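PDB 6VNA: pyridoxamine 5'-phosphate oxidase-related, FMN-binding protein from Paracoccus denitrificans, which probably acts in heme breakdown, as a noncanonical heme oxygenase specific for c-type heme, built on the FMN-binding fold of the pyridoxamine 5'-phosphate oxidase family. Local coordinates for residues 103-106 / 107-110; 109-112 / 113-117. One frame throughout, in Å; residues are numbered along the deposited sequence.

Contact 1: 103-106 / 107-110; sequences EPDE and NRRA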
# COMPACT_ATOMS: atom_id res chain seq x y z
N GLU A 103 11.12 15.80 12.54
CA GLU A 103 11.29 16.97 13.46
C GLU A 103 10.03 17.83 13.44
O GLU A 103 9.20 17.74 12.53
CB GLU A 103 12.50 17.82 13.06
CG GLU A 103 13.65 17.07 12.40
CD GLU A 103 14.32 15.98 13.23
OE1 GLU A 103 13.70 15.52 14.21
OE2 GLU A 103 15.46 15.60 12.89
N PRO A 104 9.84 18.72 14.44
CA PRO A 104 8.96 19.87 14.26
C PRO A 104 9.58 20.76 13.17
O PRO A 104 10.80 20.79 13.07
CB PRO A 104 8.91 20.53 15.65
CG PRO A 104 10.15 20.02 16.37
CD PRO A 104 10.43 18.65 15.78
N ASP A 105 8.74 21.42 12.35
CA ASP A 105 9.18 22.36 11.28
C ASP A 105 7.97 23.20 10.86
O ASP A 105 6.90 22.62 10.53
CB ASP A 105 9.84 21.61 10.12
CG ASP A 105 10.39 22.47 8.98
OD1 ASP A 105 10.07 23.67 8.93
OD2 ASP A 105 11.13 21.93 8.14
N GLU A 106 8.14 24.53 10.89
CA GLU A 106 7.13 25.54 10.46
C GLU A 106 6.99 25.51 8.94
O GLU A 106 5.84 25.64 8.45
CB GLU A 106 7.55 26.94 10.94
CG GLU A 106 7.49 27.12 12.44
CD GLU A 106 6.09 27.32 12.99
OE1 GLU A 106 5.28 26.38 12.88
OE2 GLU A 106 5.80 28.42 13.49
N ASN A 107 8.10 25.33 8.22
CA ASN A 107 8.13 25.27 6.73
C ASN A 107 7.41 24.00 6.27
O ASN A 107 6.64 24.08 5.29
CB ASN A 107 9.56 25.38 6.18
CG ASN A 107 9.92 26.82 5.85
OD1 ASN A 107 10.76 27.42 6.51
ND2 ASN A 107 9.26 27.39 4.85
N ARG A 108 7.63 22.87 6.95
CA ARG A 108 7.01 21.56 6.63
C ARG A 108 5.49 21.68 6.74
O ARG A 108 4.80 21.32 5.79
CB ARG A 108 7.54 20.48 7.58
CG ARG A 108 6.95 19.10 7.34
CD ARG A 108 8.01 18.01 7.42
NE ARG A 108 8.76 18.08 8.66
CZ ARG A 108 10.00 17.67 8.83
NH1 ARG A 108 10.68 17.14 7.83
NH2 ARG A 108 10.57 17.80 10.02
N ARG A 109 5.01 22.19 7.88
CA ARG A 109 3.57 22.43 8.12
C ARG A 109 3.19 23.73 7.40
O ARG A 109 3.16 24.78 8.08
CB ARG A 109 3.30 22.48 9.63
CG ARG A 109 1.83 22.49 10.02
CD ARG A 109 1.59 22.39 11.53
NE ARG A 109 2.17 23.51 12.26
CZ ARG A 109 3.39 23.55 12.80
NH1 ARG A 109 4.21 22.52 12.71
NH2 ARG A 109 3.79 24.64 13.43
N ALA A 110 2.96 23.67 6.09
CA ALA A 110 2.79 24.84 5.19
C ALA A 110 3.06 24.42 3.74
O ALA A 110 2.17 24.61 2.90
CB ALA A 110 3.70 25.99 5.58
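Asp105 and Arg108 meet where the chain leaves an extended course and turns into helix 108-115, their CA atoms 5.2 Å apart, and together they give a worked example of a helix start capped by an aspartate. Residues 103-105 are extended, whereas Glu106 and Asn107 already have helical backbone angles. The amide of Arg109 returns to Asp105 O at 3.3 Å by a nearly straight bond (168° at the hydrogen), which closes the first turn, although Arg109 then departs from helical angles as the centre of an inverse gamma turn. One carboxylate oxygen does the capping: Asp105 OD1 accepts weak bonds from two successive amides, Asn107 N at 2.7 Å and Arg108 N at 3.2 Å. With CG anti to the backbone N (chi1 -177°), the carboxylate of Asp105 reaches the amides at the helix start, where its negative charge would probably interact favourably with the helix dipole. The stem of the same side chain packs on its neighbour, CB of Asp105 lying 3.6 Å from CB of Arg108. Arg108 bends at chi2 and chi3 and runs back along the incoming loop, so that Asp105 OD2 stands over one face of its guanidinium, a matter of charge alone. Arg108 NH1 makes a salt bridge with Asp49. Glu106 and Arg109 lie side by side and pair as a salt bridge, though the modelled approach of their charged ends is too close for its details to be trusted. At the far end of the loop, Arg108 NH2 donates to Glu103 O at 2.9 Å, reaching the oxygen from above its carbonyl plane.

Contact 2: 109-112 / 113-117; sequences RARW and LERDP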
# COMPACT_ATOMS: atom_id res chain seq x y z
N ARG A 109 5.01 22.19 7.88
CA ARG A 109 3.57 22.43 8.12
C ARG A 109 3.19 23.73 7.40
O ARG A 109 3.16 24.78 8.08
CB ARG A 109 3.30 22.48 9.63
CG ARG A 109 1.83 22.49 10.02
CD ARG A 109 1.59 22.39 11.53
NE ARG A 109 2.17 23.51 12.26
CZ ARG A 109 3.39 23.55 12.80
NH1 ARG A 109 4.21 22.52 12.71
NH2 ARG A 109 3.79 24.64 13.43
N ALA A 110 2.96 23.67 6.09
CA ALA A 110 2.79 24.84 5.19
C ALA A 110 3.06 24.42 3.74
O ALA A 110 2.17 24.61 2.90
CB ALA A 110 3.70 25.99 5.58
N ARG A 111 4.26 23.90 3.46
CA ARG A 111 4.53 23.13 2.22
C ARG A 111 3.35 22.17 2.01
O ARG A 111 2.74 22.16 0.92
CB ARG A 111 5.86 22.38 2.36
CG ARG A 111 6.40 21.78 1.07
CD ARG A 111 7.64 20.93 1.32
NE ARG A 111 8.34 20.49 0.10
CZ ARG A 111 7.95 19.51 -0.71
NH1 ARG A 111 6.84 18.84 -0.47
NH2 ARG A 111 8.67 19.20 -1.78
N TRP A 112 3.01 21.44 3.06
CA TRP A 112 2.03 20.33 3.02
C TRP A 112 0.67 20.88 2.59
O TRP A 112 0.01 20.24 1.73
CB TRP A 112 1.98 19.59 4.37
CG TRP A 112 1.21 18.31 4.26
CD1 TRP A 112 -0.14 18.19 4.18
CD2 TRP A 112 1.75 16.98 4.13
NE1 TRP A 112 -0.49 16.87 4.03
CE2 TRP A 112 0.65 16.11 4.01
CE3 TRP A 112 3.03 16.44 4.13
CZ2 TRP A 112 0.80 14.72 3.89
CZ3 TRP A 112 3.19 15.07 4.01
CH2 TRP A 112 2.08 14.23 3.88
N LEU A 113 0.25 22.03 3.13
CA LEU A 113 -1.09 22.61 2.84
C LEU A 113 -1.11 23.20 1.42
O LEU A 113 -2.09 22.95 0.68
CB LEU A 113 -1.47 23.64 3.90
CG LEU A 113 -2.98 23.83 4.09
CD1 LEU A 113 -3.63 22.56 4.61
CD2 LEU A 113 -3.27 25.00 5.02
N GLU A 114 -0.05 23.91 1.02
CA GLU A 114 0.07 24.45 -0.36
C GLU A 114 -0.20 23.29 -1.33
O GLU A 114 -0.91 23.52 -2.34
CB GLU A 114 1.43 25.11 -0.57
CG GLU A 114 1.57 26.43 0.19
CD GLU A 114 2.91 27.13 0.01
OE1 GLU A 114 3.31 27.34 -1.17
OE2 GLU A 114 3.55 27.44 1.04
N ARG A 115 0.28 22.08 -1.00
CA ARG A 115 0.23 20.90 -1.90
C ARG A 115 -1.05 20.09 -1.67
O ARG A 115 -1.53 19.43 -2.61
CB ARG A 115 1.53 20.11 -1.75
CG ARG A 115 2.76 20.88 -2.21
CD ARG A 115 4.07 20.32 -1.71
NE ARG A 115 4.35 19.00 -2.27
CZ ARG A 115 5.02 18.76 -3.39
NH1 ARG A 115 5.49 19.76 -4.12
NH2 ARG A 115 5.21 17.52 -3.79
N ASP A 116 -1.63 20.15 -0.47
CA ASP A 116 -2.89 19.43 -0.13
C ASP A 116 -3.71 20.32 0.80
O ASP A 116 -3.56 20.24 2.02
CB ASP A 116 -2.57 18.06 0.48
CG ASP A 116 -3.76 17.12 0.56
OD1 ASP A 116 -4.84 17.50 0.08
OD2 ASP A 116 -3.58 16.01 1.11
N PRO A 117 -4.57 21.22 0.25
CA PRO A 117 -5.41 22.10 1.06
C PRO A 117 -6.38 21.34 2.00
O PRO A 117 -6.39 21.64 3.19
CB PRO A 117 -6.20 22.91 0.02
CG PRO A 117 -5.39 22.81 -1.25
CD PRO A 117 -4.75 21.44 -1.19
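Ala110 O receives the amide of Glu114 at 3.0 Å, a nearly straight i to i+4 bond (175°) that holds even though the backbone of Ala110 is irregular. The extended side chain of Glu114 starts beside the same carbonyl, its CG 3.3 Å from Ala110 O. Next, Arg111 O accepts from Arg115 N, and the Arg111 side chain, extended from CG to NE, runs alongside that of Arg115. There Arg111 NH1 sits over one face of the Arg115 guanidinium, offset toward the rim and 3.1 Å from Arg115 NE; both are donors, so like charges meet. The salt bridge from Arg115 NH1 to Glu22 probably offsets some of that cost. A leucine in place of Arg115 would probably leave Glu22 without this charged mate and the Arg111 guanidinium less closely packed. Trp112 O then takes the amide of Asp116 at 2.7 Å, a weak second bond from Arg115 N and a further bond from Gln47 of strand 39-48. With CG anti to the backbone N (chi1 -168°), the Trp112 indole turns toward the sheet, buried against Ala45 of strand 39-48 and Leu55 and Leu57 of strand 54-59, and meets Phe130 of strand 128-135 edge-to-face.

Contacts 1 and 2 illustrate how one short helix is begun and ended. Their centres lie 10 Å apart on helix 108-115, and they share Arg109 and Ala110, so that contact 1 passes directly into contact 2 along the chain. The loop after strand 92-101 supplies the start at contact 1, on the surface about 18 Å from the chain centre; contact 2, about 16 Å from it, is partly buried. Both belong to the part of the chain related to pyridoxamine 5'-phosphate oxidase. The later turn, through Trp112, packs on strands 39-48, 54-59 and 128-135, whereas the opening turn is more exposed and holds on through the Arg108-Asp49 salt bridge.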